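Local coordinates for protease Do-like 8, chloroplastic (Arabidopsis thaliana, PDB 4IC6), which probably cleaves proteins as a serine endopeptidase of the HtrA (Deg) family in chloroplast thylakoids, at residues I104-L118 with A128-K140. The protein carries 1 engineered substitution. Residues are numbered along the deposited sequence; the frame is centred on the assembly and turned at random.
Sequences ILASDGVQKNFEGKL and AVLKVDAPETLLK
The ring of F114 is bordered by V132, A134 and L138 and by the carbonyl O of D133. A134 sets its methyl over one face in a CH-pi contact, CB 4.0 Å from the ring centroid, a spot where a small side chain can sit close. L138 and F114 reach toward each other from opposite directions, L138 CD1 lying obliquely to the ring, 3.4 Å from F114 CE2, while V132 crosses F114 at about a right angle, CG2 3.7 Å from F114 CB. With CG anti to the carbonyl carbon (chi1 -63°), the ring is carried to the chain that runs on from strand 127-131, at V132 to A134. Cutting F114 back to an alanine would probably leave a gap between V132, A134 and L138 and the A134 methyl without its aromatic partner. The branched tip of L138 serves two neighbours: CD2 reaches the methyl of A106, 3.7 Å from its CB. I104 extends the apolar cluster, its CD1 3.8 Å from L139 CD2.

Beyond V132 the backbones part, and a water bridges E115 O and D133 N. G116 suits its place because a CB would clash with L130 CD1. On the strand side of V132, K117 and K131 form an antiparallel hydrogen-bonded pair: K117 N to K131 O is nearly straight (168°) though tilted from the carbonyl plane, while K131 N to K117 O lies in that plane but is bent (137°). The bonds join 111-122 to 127-131, a hairpin of the first six-stranded, trypsin-like barrel; strand 98-105 flanks 111-122, and strand 77-80 flanks 127-131, with I78 against L130.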
loop_
_atom_site.group_PDB
_atom_site.type_symbol
_atom_site.label_atom_id
_atom_site.label_comp_id
_atom_site.label_asym_id
_atom_site.label_seq_id
_atom_site.Cartn_x
_atom_site.Cartn_y
_atom_site.Cartn_z
ATOM N N ILE A 104 23.522 -22.527 -20.903
ATOM C CA ILE A 104 23.564 -23.921 -20.497
ATOM C C ILE A 104 24.886 -24.297 -19.825
ATOM O O ILE A 104 25.978 -24.084 -20.378
ATOM C CB ILE A 104 23.375 -24.841 -21.707
ATOM C CG1 ILE A 104 22.304 -24.272 -22.640
ATOM C CG2 ILE A 104 23.058 -26.257 -21.251
ATOM C CD1 ILE A 104 21.855 -25.232 -23.715
ATOM N N LEU A 105 24.774 -24.884 -18.639
ATOM C CA LEU A 105 25.922 -25.329 -17.858
ATOM C C LEU A 105 26.594 -26.547 -18.498
ATOM O O LEU A 105 25.968 -27.605 -18.660
ATOM C CB LEU A 105 25.473 -25.680 -16.436
ATOM C CG LEU A 105 26.567 -25.980 -15.403
ATOM C CD1 LEU A 105 27.462 -24.754 -15.178
ATOM C CD2 LEU A 105 25.939 -26.435 -14.088
ATOM N N ALA A 106 27.865 -26.398 -18.858
ATOM C CA ALA A 106 28.638 -27.509 -19.393
ATOM C C ALA A 106 29.378 -28.244 -18.278
ATOM O O ALA A 106 29.373 -27.811 -17.122
ATOM C CB ALA A 106 29.613 -27.022 -20.446
ATOM N N SER A 107 30.022 -29.353 -18.636
ATOM C CA SER A 107 30.755 -30.174 -17.673
ATOM C C SER A 107 31.973 -29.461 -17.084
ATOM O O SER A 107 32.410 -29.786 -15.976
ATOM C CB SER A 107 31.167 -31.493 -18.308
ATOM N N ASP A 108 32.520 -28.494 -17.816
ATOM C CA ASP A 108 33.650 -27.719 -17.305
ATOM C C ASP A 108 33.216 -26.688 -16.259
ATOM O O ASP A 108 34.038 -25.936 -15.729
ATOM C CB ASP A 108 34.433 -27.057 -18.442
ATOM C CG ASP A 108 33.559 -26.200 -19.339
ATOM O OD1 ASP A 108 32.335 -26.160 -19.112
ATOM O OD2 ASP A 108 34.101 -25.575 -20.279
ATOM N N GLY A 109 31.921 -26.655 -15.959
ATOM C CA GLY A 109 31.413 -25.780 -14.916
ATOM C C GLY A 109 31.153 -24.336 -15.309
ATOM O O GLY A 109 30.850 -23.508 -14.451
ATOM N N VAL A 110 31.265 -24.010 -16.591
ATOM C CA VAL A 110 30.911 -22.665 -17.020
ATOM C C VAL A 110 29.670 -22.713 -17.910
ATOM O O VAL A 110 29.472 -23.665 -18.672
ATOM C CB VAL A 110 32.092 -21.945 -17.730
ATOM C CG1 VAL A 110 33.421 -22.380 -17.124
ATOM C CG2 VAL A 110 32.071 -22.202 -19.231
ATOM N N GLN A 111 28.819 -21.702 -17.804
ATOM C CA GLN A 111 27.665 -21.666 -18.686
ATOM C C GLN A 111 27.988 -21.078 -20.062
ATOM O O GLN A 111 28.576 -19.999 -20.181
ATOM C CB GLN A 111 26.484 -20.972 -18.021
ATOM C CG GLN A 111 25.955 -21.765 -16.850
ATOM C CD GLN A 111 24.654 -21.221 -16.315
ATOM O OE1 GLN A 111 23.787 -20.786 -17.075
ATOM N NE2 GLN A 111 24.516 -21.221 -14.995
ATOM N N LYS A 112 27.606 -21.821 -21.095
ATOM C CA LYS A 112 27.832 -21.422 -22.478
ATOM C C LYS A 112 26.541 -20.856 -23.085
ATOM O O LYS A 112 25.442 -21.301 -22.744
ATOM C CB LYS A 112 28.332 -22.621 -23.288
ATOM C CG LYS A 112 29.865 -22.705 -23.453
ATOM C CD LYS A 112 30.557 -23.509 -22.343
ATOM C CE LYS A 112 32.038 -23.737 -22.686
ATOM N NZ LYS A 112 32.873 -24.203 -21.535
ATOM N N ASN A 113 26.669 -19.891 -23.995
ATOM C CA ASN A 113 25.513 -19.145 -24.509
ATOM C C ASN A 113 25.027 -19.594 -25.899
ATOM O O ASN A 113 25.835 -19.856 -26.790
ATOM C CB ASN A 113 25.837 -17.645 -24.526
ATOM C CG ASN A 113 24.634 -16.785 -24.862
ATOM O OD1 ASN A 113 23.675 -16.707 -24.093
ATOM N ND2 ASN A 113 24.694 -16.105 -26.005
ATOM N N PHE A 114 23.708 -19.676 -26.081
ATOM C CA PHE A 114 23.110 -20.098 -27.357
ATOM C C PHE A 114 21.891 -19.280 -27.732
ATOM O O PHE A 114 21.132 -18.851 -26.868
ATOM C CB PHE A 114 22.691 -21.570 -27.301
ATOM C CG PHE A 114 23.833 -22.505 -27.096
ATOM C CD1 PHE A 114 24.593 -22.926 -28.174
ATOM C CD2 PHE A 114 24.174 -22.936 -25.824
ATOM C CE1 PHE A 114 25.665 -23.779 -27.996
ATOM C CE2 PHE A 114 25.248 -23.789 -25.637
ATOM C CZ PHE A 114 25.995 -24.211 -26.729
ATOM N N GLU A 115 21.692 -19.076 -29.026
ATOM C CA GLU A 115 20.468 -18.469 -29.508
ATOM C C GLU A 115 19.322 -19.436 -29.271
ATOM O O GLU A 115 19.446 -20.627 -29.566
ATOM C CB GLU A 115 20.564 -18.191 -31.006
ATOM C CG GLU A 115 21.444 -17.039 -31.361
ATOM C CD GLU A 115 21.386 -16.744 -32.841
ATOM O OE1 GLU A 115 21.240 -17.712 -33.622
ATOM O OE2 GLU A 115 21.454 -15.555 -33.215
ATOM N N GLY A 116 18.214 -18.931 -28.736
ATOM C CA GLY A 116 17.015 -19.733 -28.565
ATOM C C GLY A 116 15.962 -19.363 -29.598
ATOM O O GLY A 116 15.361 -18.289 -29.530
ATOM N N LYS A 117 15.731 -20.251 -30.562
ATOM C CA LYS A 117 14.737 -19.979 -31.597
ATOM C C LYS A 117 13.396 -20.509 -31.152
ATOM O O LYS A 117 13.318 -21.582 -30.545
ATOM C CB LYS A 117 15.146 -20.613 -32.928
ATOM C CG LYS A 117 16.498 -20.122 -33.421
ATOM C CD LYS A 117 16.796 -20.575 -34.843
ATOM C CE LYS A 117 17.992 -19.799 -35.420
ATOM N NZ LYS A 117 18.458 -20.348 -36.731
ATOM N N LEU A 118 12.341 -19.754 -31.443
ATOM C CA LEU A 118 11.008 -20.133 -30.981
ATOM C C LEU A 118 10.491 -21.332 -31.766
ATOM O O LEU A 118 10.532 -21.348 -33.006
ATOM C CB LEU A 118 10.038 -18.959 -31.121
ATOM C CG LEU A 118 8.557 -19.276 -30.909
ATOM C CD1 LEU A 118 8.290 -19.676 -29.460
ATOM C CD2 LEU A 118 7.700 -18.080 -31.334
ATOM N N ALA A 128 6.253 -22.754 -23.264
ATOM C CA ALA A 128 6.902 -22.346 -24.513
ATOM C C ALA A 128 8.040 -23.304 -24.777
ATOM O O ALA A 128 8.623 -23.857 -23.844
ATOM C CB ALA A 128 7.427 -20.923 -24.409
ATOM N N VAL A 129 8.351 -23.507 -26.054
ATOM C CA VAL A 129 9.449 -24.373 -26.423
ATOM C C VAL A 129 10.421 -23.608 -27.319
ATOM O O VAL A 129 10.011 -23.003 -28.305
ATOM C CB VAL A 129 8.929 -25.636 -27.146
ATOM C CG1 VAL A 129 10.094 -26.554 -27.544
ATOM C CG2 VAL A 129 7.953 -26.382 -26.251
ATOM N N LEU A 130 11.698 -23.616 -26.945
ATOM C CA LEU A 130 12.743 -23.017 -27.771
ATOM C C LEU A 130 13.610 -24.120 -28.366
ATOM O O LEU A 130 13.529 -25.288 -27.966
ATOM C CB LEU A 130 13.615 -22.046 -26.971
ATOM C CG LEU A 130 12.914 -20.936 -26.183
ATOM C CD1 LEU A 130 13.958 -20.009 -25.586
ATOM C CD2 LEU A 130 11.975 -20.153 -27.073
ATOM N N LYS A 131 14.444 -23.746 -29.318
ATOM C CA LYS A 131 15.329 -24.709 -29.946
ATOM C C LYS A 131 16.717 -24.101 -29.990
ATOM O O LYS A 131 16.901 -22.986 -30.487
ATOM C CB LYS A 131 14.813 -25.059 -31.337
ATOM C CG LYS A 131 15.740 -25.870 -32.203
ATOM C CD LYS A 131 15.862 -27.306 -31.715
ATOM C CE LYS A 131 16.725 -28.104 -32.711
ATOM N NZ LYS A 131 15.903 -28.966 -33.600
ATOM N N VAL A 132 17.682 -24.842 -29.450
ATOM C CA VAL A 132 19.076 -24.416 -29.343
ATOM C C VAL A 132 19.935 -25.278 -30.265
ATOM O O VAL A 132 19.681 -26.469 -30.415
ATOM C CB VAL A 132 19.540 -24.569 -27.865
ATOM C CG1 VAL A 132 20.944 -25.088 -27.774
ATOM C CG2 VAL A 132 19.374 -23.259 -27.099
ATOM N N ASP A 133 20.943 -24.687 -30.895
ATOM C CA ASP A 133 21.852 -25.449 -31.754
ATOM C C ASP A 133 23.149 -25.772 -30.990
ATOM O O ASP A 133 24.056 -24.943 -30.914
ATOM C CB ASP A 133 22.140 -24.663 -33.042
ATOM C CG ASP A 133 23.087 -25.392 -33.977
ATOM O OD1 ASP A 133 23.309 -26.607 -33.772
ATOM O OD2 ASP A 133 23.607 -24.750 -34.924
ATOM N N ALA A 134 23.229 -26.971 -30.411
ATOM C CA ALA A 134 24.326 -27.311 -29.500
ATOM C C ALA A 134 24.815 -28.750 -29.666
ATOM O O ALA A 134 24.070 -29.607 -30.142
ATOM C CB ALA A 134 23.897 -27.065 -28.055
ATOM N N PRO A 135 26.064 -29.026 -29.250
ATOM C CA PRO A 135 26.564 -30.406 -29.323
ATOM C C PRO A 135 25.758 -31.326 -28.405
ATOM O O PRO A 135 25.646 -31.034 -27.213
ATOM C CB PRO A 135 28.012 -30.285 -28.824
ATOM C CG PRO A 135 28.379 -28.843 -29.055
ATOM C CD PRO A 135 27.103 -28.083 -28.799
ATOM N N GLU A 136 25.209 -32.414 -28.942
ATOM C CA GLU A 136 24.412 -33.337 -28.135
ATOM C C GLU A 136 25.162 -33.739 -26.865
ATOM O O GLU A 136 24.562 -34.134 -25.865
ATOM C CB GLU A 136 24.030 -34.567 -28.947
ATOM N N THR A 137 26.484 -33.616 -26.925
ATOM C CA THR A 137 27.364 -33.934 -25.812
ATOM C C THR A 137 27.213 -32.898 -24.706
ATOM O O THR A 137 27.549 -33.151 -23.550
ATOM C CB THR A 137 28.826 -33.973 -26.286
ATOM O OG1 THR A 137 29.469 -32.726 -25.992
ATOM C CG2 THR A 137 28.872 -34.217 -27.787
ATOM N N LEU A 138 26.695 -31.731 -25.068
ATOM C CA LEU A 138 26.463 -30.666 -24.102
ATOM C C LEU A 138 25.131 -30.876 -23.384
ATOM O O LEU A 138 24.994 -30.612 -22.184
ATOM C CB LEU A 138 26.436 -29.319 -24.824
ATOM C CG LEU A 138 26.911 -28.064 -24.095
ATOM C CD1 LEU A 138 26.062 -26.883 -24.525
ATOM C CD2 LEU A 138 26.849 -28.245 -22.593
ATOM N N LEU A 139 24.147 -31.363 -24.127
ATOM C CA LEU A 139 22.784 -31.406 -23.627
ATOM C C LEU A 139 22.488 -32.626 -22.751
ATOM O O LEU A 139 22.657 -33.773 -23.172
ATOM C CB LEU A 139 21.795 -31.298 -24.796
ATOM C CG LEU A 139 22.070 -30.089 -25.700
ATOM C CD1 LEU A 139 21.379 -30.234 -27.044
ATOM C CD2 LEU A 139 21.671 -28.778 -25.026
ATOM N N LYS A 140 22.049 -32.348 -21.523
ATOM C CA LYS A 140 21.617 -33.367 -20.580
ATOM C C LYS A 140 20.114 -33.240 -20.367
ATOM O O LYS A 140 19.663 -32.449 -19.544
ATOM C CB LYS A 140 22.353 -33.205 -19.257
HETATM O O HOH W 1 25.847 -29.725 -20.000
HETATM O O HOH W 2 21.658 -22.152 -30.681
#